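Local coordinates for protein putative phosphohydrolase (Shewanella amazonensis, PDB 3M1T) that is a putative phosphohydrolase of the HDOD family, probably linked to signal transduction, with an all-helical fold related to the HD phosphodiesterases, at residues E142-N147 with A179-L184; L185-K190 with H194-I199; L218-Q223 with A241-L246. All coordinates share one frame; numbering follows the deposited sequence. Where two conformers were deposited one is given.

How the contacts relate
The three contacts follow one another along the chain and illustrate how an all-helical protein is held together by helix pairs, adjacent and distant in sequence. Contacts 1 and 2 share helix 178-188, contact 1 on its first half and contact 2 on its end, and their centres lie 12 Å apart. They touch directly, Ala183 CB coming to 3.5 Å from Val196 O. Contact 3 stands further off, about 21 Å from contact 2 between centres, but Leu218 CD1 reaches Gly198 O at 3.5 Å, so helix 193-200 bridges the two regions. Contacts 1 and 3 do not meet; their nearest atoms are about 7 Å apart. All three are packing contacts, without a metal or ligand between their segments.

Contact 1 (E142-N147 with A179-L184); sequences ELLIVN and AEIGAL
Where Leu144 and Ile145 meet Ile181, no ring or side-chain amide takes part; the flat group involved is the peptide that carries the Ile181 carbonyl. Leu144 CD1 comes to 3.9 Å from Ile181 O, a plain van der Waals approach of a methyl to an oxygen already inside a helix. The remainder is aliphatic. Leu144 holds CG beside its backbone N, with chi1 at -71°, and the branch ending in CD1 is thereby carried over to helix 178-188, where it also lies 4.1 Å from Ile181 CG1. Ile181 answers with both of its branches. Its CG1 stands anti to the backbone N (chi1 -158°) and runs out across Leu144, while the methyl CG2 is directed at the next residue, meeting Ile145 CG1 at 4.0 Å. One isoleucine is thus wedged against two consecutive side chains, each crossing it at a slant. The fit is modest, burying 162 Å² in all, and the backbones stay well apart, with Leu144 CA and Ile181 CA 7.6 Å from each other. No hydrogen bond spans the gap, so shape and the exclusion of water are what this pairing offers. The contact joins helix 140-148 to helix 178-188 in the interior of the all-helical HDOD domain. Leu7 of the short helix 5-8 covers Ile181 and Leu184, and beside it Glu180 forms a salt bridge with Lys171. Ile145 is packed further by Glu170 and Leu174 of helix 166-174, whereas Leu144 also touches Leu185, further along helix 178-188.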
ATOM      1  N   GLU A 142       6.215  -7.134   4.964  0.50 10.44           N
ATOM      2  CA  GLU A 142       7.173  -8.049   4.307  0.50 11.21           C
ATOM      3  C   GLU A 142       8.611  -7.566   4.594  0.50 11.01           C
ATOM      4  O   GLU A 142       9.500  -8.303   5.074  0.50 11.45           O
ATOM      5  CB  GLU A 142       6.883  -8.042   2.792  0.50 11.53           C
ATOM      6  CG  GLU A 142       7.477  -9.182   1.985  0.50 15.62           C
ATOM      7  CD  GLU A 142       6.932  -9.262   0.556  0.50 17.53           C
ATOM      8  OE1 GLU A 142       6.093  -8.426   0.136  0.50 18.16           O
ATOM      9  OE2 GLU A 142       7.357 -10.186  -0.163  0.50 23.16           O
ATOM     10  N   LEU A 143       8.827  -6.292   4.316  1.00 10.48           N
ATOM     11  CA  LEU A 143      10.136  -5.652   4.529  1.00  9.35           C
ATOM     12  C   LEU A 143      10.567  -5.649   5.992  1.00  9.67           C
ATOM     13  O   LEU A 143      11.728  -5.895   6.322  1.00 11.34           O
ATOM     14  CB  LEU A 143      10.127  -4.233   3.939  1.00 11.29           C
ATOM     15  CG  LEU A 143       9.745  -4.182   2.462  1.00 13.76           C
ATOM     16  CD1 LEU A 143       9.737  -2.756   1.997  1.00 19.34           C
ATOM     17  CD2 LEU A 143      10.685  -5.079   1.547  1.00 16.69           C
ATOM     18  N   LEU A 144       9.620  -5.383   6.895  1.00  9.74           N
ATOM     19  CA  LEU A 144       9.950  -5.304   8.295  1.00  9.87           C
ATOM     20  C   LEU A 144      10.451  -6.688   8.773  1.00  9.19           C
ATOM     21  O   LEU A 144      11.343  -6.721   9.616  1.00 11.21           O
ATOM     22  CB  LEU A 144       8.693  -4.920   9.110  1.00 11.79           C
ATOM     23  CG  LEU A 144       8.190  -3.507   8.964  1.00 13.87           C
ATOM     24  CD1 LEU A 144       6.969  -3.349   9.884  1.00 12.44           C
ATOM     25  CD2 LEU A 144       9.260  -2.481   9.416  1.00 15.22           C
ATOM     26  N   ILE A 145       9.813  -7.760   8.334  1.00 10.40           N
ATOM     27  CA  ILE A 145      10.227  -9.118   8.752  1.00  9.49           C
ATOM     28  C   ILE A 145      11.638  -9.455   8.274  1.00 10.78           C
ATOM     29  O   ILE A 145      12.479  -9.989   9.030  1.00 10.81           O
ATOM     30  CB  ILE A 145       9.220 -10.163   8.388  1.00  9.72           C
ATOM     31  CG1 ILE A 145       7.917  -9.969   9.204  1.00 12.41           C
ATOM     32  CG2 ILE A 145       9.811 -11.618   8.599  1.00 10.62           C
ATOM     33  CD1 ILE A 145       6.862 -10.847   8.799  1.00 12.17           C
ATOM     34  N   VAL A 146      11.925  -9.138   7.026  1.00 10.37           N
ATOM     35  CA  VAL A 146      13.293  -9.370   6.500  1.00 10.15           C
ATOM     36  C   VAL A 146      14.324  -8.594   7.287  1.00 11.80           C
ATOM     37  O   VAL A 146      15.386  -9.123   7.651  1.00 11.48           O
ATOM     38  CB  VAL A 146      13.363  -9.019   5.006  1.00  9.98           C
ATOM     39  CG1 VAL A 146      14.858  -9.053   4.476  1.00 10.65           C
ATOM     40  CG2 VAL A 146      12.478  -9.964   4.218  1.00 12.53           C
ATOM     41  N   ASN A 147      14.036  -7.329   7.581  1.00 11.49           N
ATOM     42  CA  ASN A 147      14.981  -6.529   8.334  1.00 14.25           C
ATOM     43  C   ASN A 147      15.091  -6.858   9.797  1.00 14.28           C
ATOM     44  O   ASN A 147      16.178  -6.802  10.350  1.00 15.28           O
ATOM     45  CB  ASN A 147      14.715  -5.067   8.073  1.00 15.13           C
ATOM     46  CG  ASN A 147      15.468  -4.594   6.812  1.00 22.58           C
ATOM     47  OD1 ASN A 147      15.790  -3.421   6.674  1.00 30.65           O
ATOM     48  ND2 ASN A 147      15.786  -5.535   5.909  1.00 26.86           N
ATOM     49  N   ALA A 179       1.098  -9.245   7.454  1.00  9.17           N
ATOM     50  CA  ALA A 179      -0.059  -8.384   7.381  1.00  9.53           C
ATOM     51  C   ALA A 179      -0.254  -7.711   8.753  1.00  9.65           C
ATOM     52  O   ALA A 179      -0.538  -6.492   8.856  1.00 10.20           O
ATOM     53  CB  ALA A 179      -1.341  -9.109   6.909  1.00 10.51           C
ATOM     54  N   GLU A 180      -0.096  -8.490   9.817  1.00  9.12           N
ATOM     55  CA  GLU A 180      -0.280  -8.002  11.184  1.00 10.08           C
ATOM     56  C   GLU A 180       0.794  -6.970  11.539  1.00  9.85           C
ATOM     57  O   GLU A 180       0.491  -5.893  12.117  1.00  9.26           O
ATOM     58  CB  GLU A 180      -0.251  -9.145  12.156  1.00  9.19           C
ATOM     59  CG  GLU A 180      -1.500  -9.973  12.083  1.00 12.29           C
ATOM     60  CD  GLU A 180      -1.476 -11.154  13.018  1.00 14.40           C
ATOM     61  OE1 GLU A 180      -0.392 -11.727  13.304  1.00 14.29           O
ATOM     62  OE2 GLU A 180      -2.593 -11.495  13.474  1.00 15.27           O
ATOM     63  N   ILE A 181       2.074  -7.245  11.224  1.00  8.36           N
ATOM     64  CA  ILE A 181       3.129  -6.307  11.572  1.00  8.07           C
ATOM     65  C   ILE A 181       3.068  -5.071  10.663  1.00  8.68           C
ATOM     66  O   ILE A 181       3.355  -3.975  11.149  1.00  8.61           O
ATOM     67  CB  ILE A 181       4.558  -6.936  11.664  1.00  9.26           C
ATOM     68  CG1 ILE A 181       5.438  -6.034  12.524  1.00 11.60           C
ATOM     69  CG2 ILE A 181       5.099  -7.320  10.274  1.00  8.77           C
ATOM     70  CD1 ILE A 181       6.833  -6.660  12.829  1.00 14.02           C
ATOM     71  N   GLY A 182       2.665  -5.212   9.409  1.00  7.51           N
ATOM     72  CA  GLY A 182       2.419  -4.061   8.546  1.00  8.76           C
ATOM     73  C   GLY A 182       1.286  -3.191   9.095  1.00  8.00           C
ATOM     74  O   GLY A 182       1.372  -1.947   9.070  1.00  9.55           O
ATOM     75  N   ALA A 183       0.264  -3.830   9.615  1.00  8.09           N
ATOM     76  CA  ALA A 183      -0.824  -3.092  10.236  1.00  8.87           C
ATOM     77  C   ALA A 183      -0.353  -2.357  11.499  1.00  9.22           C
ATOM     78  O   ALA A 183      -0.723  -1.198  11.763  1.00  9.60           O
ATOM     79  CB  ALA A 183      -2.002  -4.038  10.588  1.00  9.57           C
ATOM     80  N   LEU A 184       0.437  -3.066  12.289  1.00  7.83           N
ATOM     81  CA  LEU A 184       1.014  -2.470  13.516  1.00  8.12           C
ATOM     82  C   LEU A 184       1.852  -1.273  13.187  1.00  8.76           C
ATOM     83  O   LEU A 184       1.760  -0.266  13.923  1.00  8.99           O
ATOM     84  CB  LEU A 184       1.856  -3.510  14.243  1.00  8.77           C
ATOM     85  CG  LEU A 184       2.281  -3.129  15.627  1.00  8.61           C
ATOM     86  CD1 LEU A 184       1.091  -3.203  16.592  1.00 10.10           C
ATOM     87  CD2 LEU A 184       3.454  -3.999  16.144  1.00 10.50           C
TER

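Contact 2 (L185-K190 with H194-I199); sequences LAQSWK and HLVKGI
Val196 presses one methyl into the backbone of Ala186 and Gln187, and its side chain can be followed outward. CB carries two branches. CG1, anti to the backbone N (chi1 173°), points along Gln187 and makes only a loose approach to it, while CG2 makes the closer contacts. This methyl sits 3.6 Å from Gln187 N and 3.7 Å from Gln187 CA, nestling against the main chain at the junction of the two residues, with Gln187 CB at 3.9 Å. The extended Gln187 chain borders the contact, its NE2 coming loosely near Val196 CG1 without a hydrogen bond across. One turn further along helix 193-200, Ile199 sends CD1 to Ala186 CB at 3.6 Å; that CB meets both the isoleucine tip and the valine methyl, from directions roughly at right angles. Ala186 CA and Val196 CA are accordingly 5.9 Å apart, a close approach that a methyl-sized side chain permits. Ile199 also touches Leu137 of helix 128-137. The two segments run in roughly opposite directions. Lys190, with positive phi (71°), is the C-prime residue of a Schellman motif, its N bonding back to Gln187 O. The pair is a helical hairpin whose first helix ends in this motif.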
ATOM      1  N   LEU A 185       2.647  -1.327  12.130  1.00  8.53           N
ATOM      2  CA  LEU A 185       3.465  -0.168  11.673  1.00  8.82           C
ATOM      3  C   LEU A 185       2.515   0.983  11.318  1.00  9.58           C
ATOM      4  O   LEU A 185       2.744   2.131  11.738  1.00  9.46           O
ATOM      5  CB  LEU A 185       4.355  -0.522  10.475  1.00  9.37           C
ATOM      6  CG  LEU A 185       5.270   0.606  10.008  1.00 11.80           C
ATOM      7  CD1 LEU A 185       6.284   0.967  11.121  1.00 13.72           C
ATOM      8  CD2 LEU A 185       5.922   0.287   8.696  1.00 15.54           C
ATOM      9  N   ALA A 186       1.516   0.697  10.496  1.00  9.12           N
ATOM     10  CA  ALA A 186       0.572   1.753  10.074  1.00  9.41           C
ATOM     11  C   ALA A 186      -0.073   2.375  11.283  1.00  9.79           C
ATOM     12  O   ALA A 186      -0.254   3.596  11.324  1.00 10.25           O
ATOM     13  CB  ALA A 186      -0.466   1.192   9.114  1.00  9.34           C
ATOM     14  N   GLN A 187      -0.442   1.590  12.264  1.00  9.92           N
ATOM     15  CA  GLN A 187      -1.038   2.085  13.486  1.00 10.00           C
ATOM     16  C   GLN A 187      -0.029   2.985  14.230  1.00  9.85           C
ATOM     17  O   GLN A 187      -0.356   4.105  14.680  1.00 10.17           O
ATOM     18  CB  GLN A 187      -1.475   0.944  14.359  1.00 10.82           C
ATOM     19  CG  GLN A 187      -2.259   1.375  15.571  1.00 12.56           C
ATOM     20  CD  GLN A 187      -2.705   0.183  16.348  1.00 17.67           C
ATOM     21  OE1 GLN A 187      -1.869  -0.452  17.017  1.00 21.01           O
ATOM     22  NE2 GLN A 187      -3.974  -0.220  16.164  1.00 16.52           N
ATOM     23  N   SER A 188       1.214   2.515  14.341  1.00  9.41           N
ATOM     24  CA  SER A 188       2.235   3.283  15.042  1.00  9.88           C
ATOM     25  C   SER A 188       2.527   4.622  14.367  1.00 10.46           C
ATOM     26  O   SER A 188       2.859   5.629  15.038  1.00 11.11           O
ATOM     27  CB  SER A 188       3.499   2.446  15.116  1.00 10.17           C
ATOM     28  OG  SER A 188       4.593   3.081  15.768  1.00 15.00           O
ATOM     29  N   TRP A 189       2.451   4.643  13.047  1.00  9.20           N
ATOM     30  CA  TRP A 189       2.700   5.811  12.236  1.00  9.63           C
ATOM     31  C   TRP A 189       1.443   6.702  12.081  1.00  9.13           C
ATOM     32  O   TRP A 189       1.480   7.663  11.338  1.00 11.19           O
ATOM     33  CB  TRP A 189       3.285   5.463  10.901  1.00 10.25           C
ATOM     34  CG  TRP A 189       4.722   5.018  10.888  1.00  9.48           C
ATOM     35  CD1 TRP A 189       5.528   4.866  11.966  1.00 13.59           C
ATOM     36  CD2 TRP A 189       5.520   4.701   9.722  1.00 10.47           C
ATOM     37  NE1 TRP A 189       6.792   4.459  11.533  1.00 11.69           N
ATOM     38  CE2 TRP A 189       6.795   4.348  10.176  1.00 11.64           C
ATOM     39  CE3 TRP A 189       5.242   4.618   8.356  1.00 11.79           C
ATOM     40  CZ2 TRP A 189       7.818   3.968   9.301  1.00 13.00           C
ATOM     41  CZ3 TRP A 189       6.251   4.231   7.490  1.00 14.63           C
ATOM     42  CH2 TRP A 189       7.515   3.923   7.979  1.00 11.25           C
ATOM     43  N   LYS A 190       0.429   6.372  12.826  1.00  9.24           N
ATOM     44  CA  LYS A 190      -0.755   7.223  13.061  1.00  8.41           C
ATOM     45  C   LYS A 190      -1.649   7.341  11.842  1.00 10.16           C
ATOM     46  O   LYS A 190      -2.359   8.359  11.637  1.00 11.49           O
ATOM     47  CB  LYS A 190      -0.341   8.599  13.641  1.00  9.28           C
ATOM     48  CG  LYS A 190       0.586   8.471  14.867  1.00  9.48           C
ATOM     49  CD  LYS A 190       0.866   9.830  15.580  1.00 10.79           C
ATOM     50  CE  LYS A 190       1.895   9.679  16.673  1.00 13.50           C
ATOM     51  NZ  LYS A 190       2.118  10.990  17.321  1.00 12.66           N
ATOM     52  N   HIS A 194      -9.313   2.456   9.939  1.00  9.86           N
ATOM     53  CA  HIS A 194      -9.763   1.812   8.721  1.00 11.00           C
ATOM     54  C   HIS A 194      -8.614   1.245   7.886  1.00  9.45           C
ATOM     55  O   HIS A 194      -8.676   0.129   7.374  1.00  9.62           O
ATOM     56  CB  HIS A 194     -10.566   2.790   7.810  1.00 13.30           C
ATOM     57  CG  HIS A 194     -11.886   3.159   8.341  1.00 17.37           C
ATOM     58  ND1 HIS A 194     -12.768   2.237   8.861  1.00 21.46           N
ATOM     59  CD2 HIS A 194     -12.499   4.368   8.426  1.00 22.01           C
ATOM     60  CE1 HIS A 194     -13.848   2.878   9.295  1.00 23.21           C
ATOM     61  NE2 HIS A 194     -13.712   4.167   9.022  1.00 23.51           N
ATOM     62  N   LEU A 195      -7.582   2.061   7.715  1.00  9.72           N
ATOM     63  CA  LEU A 195      -6.407   1.655   6.980  1.00  9.67           C
ATOM     64  C   LEU A 195      -5.758   0.459   7.643  1.00  9.31           C
ATOM     65  O   LEU A 195      -5.344  -0.521   7.005  1.00  9.56           O
ATOM     66  CB  LEU A 195      -5.443   2.833   6.811  1.00  9.01           C
ATOM     67  CG  LEU A 195      -5.914   3.874   5.795  1.00 11.29           C
ATOM     68  CD1 LEU A 195      -5.002   5.093   5.833  1.00 11.71           C
ATOM     69  CD2 LEU A 195      -5.895   3.328   4.372  1.00 11.26           C
ATOM     70  N   VAL A 196      -5.529   0.570   8.961  1.00  8.60           N
ATOM     71  CA  VAL A 196      -4.898  -0.498   9.745  1.00  8.01           C
ATOM     72  C   VAL A 196      -5.649  -1.837   9.554  1.00  8.60           C
ATOM     73  O   VAL A 196      -5.010  -2.857   9.273  1.00  9.69           O
ATOM     74  CB  VAL A 196      -4.812  -0.105  11.243  1.00  8.26           C
ATOM     75  CG1 VAL A 196      -4.305  -1.311  12.096  1.00 11.09           C
ATOM     76  CG2 VAL A 196      -3.923   1.161  11.356  1.00  8.15           C
ATOM     77  N   LYS A 197      -6.959  -1.795   9.667  1.00  9.52           N
ATOM     78  CA  LYS A 197      -7.767  -3.035   9.564  1.00  8.97           C
ATOM     79  C   LYS A 197      -7.708  -3.581   8.131  1.00  9.21           C
ATOM     80  O   LYS A 197      -7.642  -4.818   7.945  1.00  9.09           O
ATOM     81  CB  LYS A 197      -9.162  -2.757   9.979  1.00  9.54           C
ATOM     82  CG  LYS A 197     -10.036  -4.027   9.943  1.00 10.91           C
ATOM     83  CD  LYS A 197     -11.488  -3.657  10.233  1.00 12.47           C
ATOM     84  CE  LYS A 197     -12.355  -4.903  10.348  1.00 13.78           C
ATOM     85  NZ  LYS A 197     -13.751  -4.488  10.598  1.00 13.59           N
ATOM     86  N   GLY A 198      -7.640  -2.695   7.146  1.00 10.52           N
ATOM     87  CA  GLY A 198      -7.502  -3.154   5.719  1.00 10.68           C
ATOM     88  C   GLY A 198      -6.236  -3.938   5.533  1.00 10.15           C
ATOM     89  O   GLY A 198      -6.252  -5.050   5.008  1.00 10.04           O
ATOM     90  N   ILE A 199      -5.119  -3.386   6.020  1.00  8.88           N
ATOM     91  CA  ILE A 199      -3.829  -4.047   5.954  1.00  9.81           C
ATOM     92  C   ILE A 199      -3.870  -5.396   6.687  1.00 10.47           C
ATOM     93  O   ILE A 199      -3.402  -6.414   6.178  1.00  9.66           O
ATOM     94  CB  ILE A 199      -2.688  -3.140   6.519  1.00  9.59           C
ATOM     95  CG1 ILE A 199      -2.648  -1.842   5.714  1.00 10.18           C
ATOM     96  CG2 ILE A 199      -1.352  -3.888   6.477  1.00  9.88           C
ATOM     97  CD1 ILE A 199      -1.870  -0.725   6.467  1.00  9.64           C
TER

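Contact 3 (L218-Q223 with A241-L246); sequences LAMAKQ and AQINIL
Helices 213-227 and 236-247 form an antiparallel pair, and here Ile243 lodges between Met220 and Gln223, one turn apart. The local axes pass 9.2 Å from each other at 144°, and 269 Å² is buried. Ile243 CG2 faces the root of Met220, which is deposited as selenomethionine, lying 3.6 Å from Met220 CA and 3.7 Å from Met220 CG. The Ile243 CG1 branch takes Gln223 instead. That glutamine places CG anti to its own N (chi1 -170°) and stretches out across the isoleucine, so that its amide lies flat over the branch with CD 3.7 Å from Ile243 CG1. With an alanine here, Ile243 would probably lose the cover over CG1 and CD1 and that flank of the pair would be left more open to solvent. The Met220 chain, extended beyond CG, carries its selenium past Ile243 to the neighbourhood of Asn244, whose ND2 is hydrogen-bonded to Val251 O; since Asn244 has two conformers, the approach of its OD1 to the selenium is doubtful. Met220 also packs on Leu120 of helix 103-124 and on Ile249. At the end of the Ile243 CG1 branch, the methyl CD1 rests 3.8 Å from Gln223 CG.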
ATOM      1  N   LEU A 218      -7.793  -4.902  -1.100  1.00 10.75           N
ATOM      2  CA  LEU A 218      -6.418  -5.344  -1.137  1.00 10.47           C
ATOM      3  C   LEU A 218      -6.316  -6.771  -1.655  1.00 10.79           C
ATOM      4  O   LEU A 218      -5.480  -7.089  -2.533  1.00 11.09           O
ATOM      5  CB  LEU A 218      -5.689  -5.248   0.204  1.00 11.16           C
ATOM      6  CG  LEU A 218      -5.239  -3.894   0.658  1.00 12.25           C
ATOM      7  CD1 LEU A 218      -4.664  -4.099   2.083  1.00 11.90           C
ATOM      8  CD2 LEU A 218      -4.221  -3.278  -0.337  1.00 13.26           C
ATOM      9  N   ALA A 219      -7.163  -7.639  -1.133  1.00 10.04           N
ATOM     10  CA  ALA A 219      -7.098  -9.060  -1.548  1.00 10.56           C
ATOM     11  C   ALA A 219      -7.274  -9.196  -3.069  1.00 10.09           C
ATOM     12  O   ALA A 219      -6.505  -9.914  -3.748  1.00 11.34           O
ATOM     13  CB  ALA A 219      -8.127  -9.863  -0.804  1.00  9.13           C
HETATM   14  N   MSE A 220      -8.271  -8.496  -3.584  1.00 10.41           N
HETATM   15  CA  MSE A 220      -8.596  -8.512  -5.004  1.00  9.76           C
HETATM   16  C   MSE A 220      -7.472  -7.907  -5.847  1.00  9.68           C
HETATM   17  O   MSE A 220      -6.968  -8.509  -6.805  1.00  9.81           O
HETATM   18  CB  MSE A 220      -9.923  -7.824  -5.242  1.00  9.16           C
HETATM   19  CG  MSE A 220     -10.261  -7.679  -6.718  1.00 10.92           C
HETATM   20 SE   MSE A 220     -12.182  -7.592  -6.923  0.75  8.90          SE
HETATM   21  CE  MSE A 220     -12.253  -7.887  -8.877  1.00  9.27           C
ATOM     22  N   ALA A 221      -7.007  -6.724  -5.426  1.00  9.17           N
ATOM     23  CA  ALA A 221      -5.983  -5.961  -6.146  1.00 10.13           C
ATOM     24  C   ALA A 221      -4.660  -6.740  -6.173  1.00 10.16           C
ATOM     25  O   ALA A 221      -3.958  -6.779  -7.194  1.00  9.82           O
ATOM     26  CB  ALA A 221      -5.815  -4.571  -5.498  1.00  9.33           C
ATOM     27  N   LYS A 222      -4.307  -7.381  -5.050  1.00 10.96           N
ATOM     28  CA  LYS A 222      -3.084  -8.179  -4.998  1.00 10.76           C
ATOM     29  C   LYS A 222      -3.078  -9.349  -5.977  1.00 11.95           C
ATOM     30  O   LYS A 222      -2.065  -9.634  -6.590  1.00 10.71           O
ATOM     31  CB  LYS A 222      -2.834  -8.708  -3.591  1.00 11.84           C
ATOM     32  CG  LYS A 222      -2.426  -7.644  -2.603  1.00 12.53           C
ATOM     33  CD  LYS A 222      -2.365  -8.207  -1.207  1.00 11.06           C
ATOM     34  CE  LYS A 222      -1.221  -9.200  -1.001  1.00 14.39           C
ATOM     35  NZ  LYS A 222      -1.322  -9.900   0.315  1.00 15.40           N
ATOM     36  N   GLN A 223      -4.217 -10.021  -6.040  1.00 11.09           N
ATOM     37  CA  GLN A 223      -4.383 -11.171  -6.940  1.00 11.27           C
ATOM     38  C   GLN A 223      -4.338 -10.715  -8.379  1.00 10.87           C
ATOM     39  O   GLN A 223      -3.686 -11.370  -9.217  1.00 11.72           O
ATOM     40  CB  GLN A 223      -5.650 -11.936  -6.592  1.00 10.99           C
ATOM     41  CG  GLN A 223      -5.716 -13.310  -7.371  1.00 14.69           C
ATOM     42  CD  GLN A 223      -6.701 -14.314  -6.852  1.00 17.72           C
ATOM     43  OE1 GLN A 223      -7.258 -14.170  -5.766  1.00 17.80           O
ATOM     44  NE2 GLN A 223      -6.976 -15.375  -7.677  1.00 17.32           N
ATOM     45  N   ALA A 241     -14.362 -12.001 -11.980  1.00  5.85           N
ATOM     46  CA  ALA A 241     -15.572 -12.485 -11.296  1.00  6.78           C
ATOM     47  C   ALA A 241     -15.217 -13.490 -10.183  1.00  7.43           C
ATOM     48  O   ALA A 241     -15.777 -13.425  -9.102  1.00  9.61           O
ATOM     49  CB  ALA A 241     -16.598 -13.115 -12.272  1.00  6.48           C
ATOM     50  N   GLN A 242     -14.259 -14.374 -10.442  1.00  8.08           N
ATOM     51  CA  GLN A 242     -13.861 -15.389  -9.469  1.00  9.76           C
ATOM     52  C   GLN A 242     -13.158 -14.711  -8.305  1.00  9.49           C
ATOM     53  O   GLN A 242     -13.337 -15.071  -7.135  1.00 10.39           O
ATOM     54  CB  GLN A 242     -12.864 -16.412 -10.080  1.00  9.63           C
ATOM     55  CG  GLN A 242     -13.324 -17.183 -11.242  1.00 17.14           C
ATOM     56  CD  GLN A 242     -12.199 -18.044 -11.823  1.00 25.15           C
ATOM     57  OE1 GLN A 242     -11.597 -17.700 -12.845  1.00 29.26           O
ATOM     58  NE2 GLN A 242     -11.916 -19.167 -11.162  1.00 28.27           N
ATOM     59  N   ILE A 243     -12.375 -13.672  -8.612  1.00  9.24           N
ATOM     60  CA  ILE A 243     -11.644 -12.956  -7.570  1.00  8.88           C
ATOM     61  C   ILE A 243     -12.599 -12.167  -6.667  1.00  9.06           C
ATOM     62  O   ILE A 243     -12.433 -12.108  -5.421  1.00  9.22           O
ATOM     63  CB  ILE A 243     -10.555 -12.060  -8.119  1.00  8.19           C
ATOM     64  CG1 ILE A 243      -9.490 -12.856  -8.882  1.00  9.32           C
ATOM     65  CG2 ILE A 243      -9.818 -11.322  -6.960  1.00  7.64           C
ATOM     66  CD1 ILE A 243      -8.534 -12.060  -9.663  1.00  9.15           C
ATOM     67  N   ASN A 244     -13.595 -11.535  -7.264  0.50  8.91           N
ATOM     68  CA  ASN A 244     -14.669 -10.869  -6.526  0.50  9.79           C
ATOM     69  C   ASN A 244     -15.242 -11.773  -5.420  0.50 10.88           C
ATOM     70  O   ASN A 244     -15.416 -11.324  -4.272  0.50 12.06           O
ATOM     71  CB  ASN A 244     -15.796 -10.536  -7.506  0.50  9.90           C
ATOM     72  CG  ASN A 244     -16.168  -9.068  -7.530  0.50  8.26           C
ATOM     73  OD1 ASN A 244     -15.526  -8.168  -6.885  0.50  8.39           O
ATOM     74  ND2 ASN A 244     -17.229  -8.799  -8.282  0.50  2.00           N
ATOM     75  N   ILE A 245     -15.537 -13.031  -5.775  1.00 11.45           N
ATOM     76  CA  ILE A 245     -16.025 -14.050  -4.836  1.00 12.31           C
ATOM     77  C   ILE A 245     -15.005 -14.462  -3.767  1.00 12.16           C
ATOM     78  O   ILE A 245     -15.367 -14.565  -2.591  1.00 13.78           O
ATOM     79  CB  ILE A 245     -16.509 -15.321  -5.589  1.00 14.02           C
ATOM     80  CG1 ILE A 245     -17.778 -14.978  -6.363  1.00 13.21           C
ATOM     81  CG2 ILE A 245     -16.933 -16.473  -4.637  1.00 14.56           C
ATOM     82  CD1 ILE A 245     -18.108 -16.027  -7.470  1.00 13.50           C
ATOM     83  N   LEU A 246     -13.787 -14.762  -4.156  1.00 14.37           N
ATOM     84  CA  LEU A 246     -12.741 -15.125  -3.211  1.00 14.23           C
ATOM     85  C   LEU A 246     -12.580 -13.977  -2.220  1.00 15.81           C
ATOM     86  O   LEU A 246     -12.480 -14.224  -1.018  1.00 17.16           O
ATOM     87  CB  LEU A 246     -11.406 -15.380  -3.887  1.00 15.34           C
TER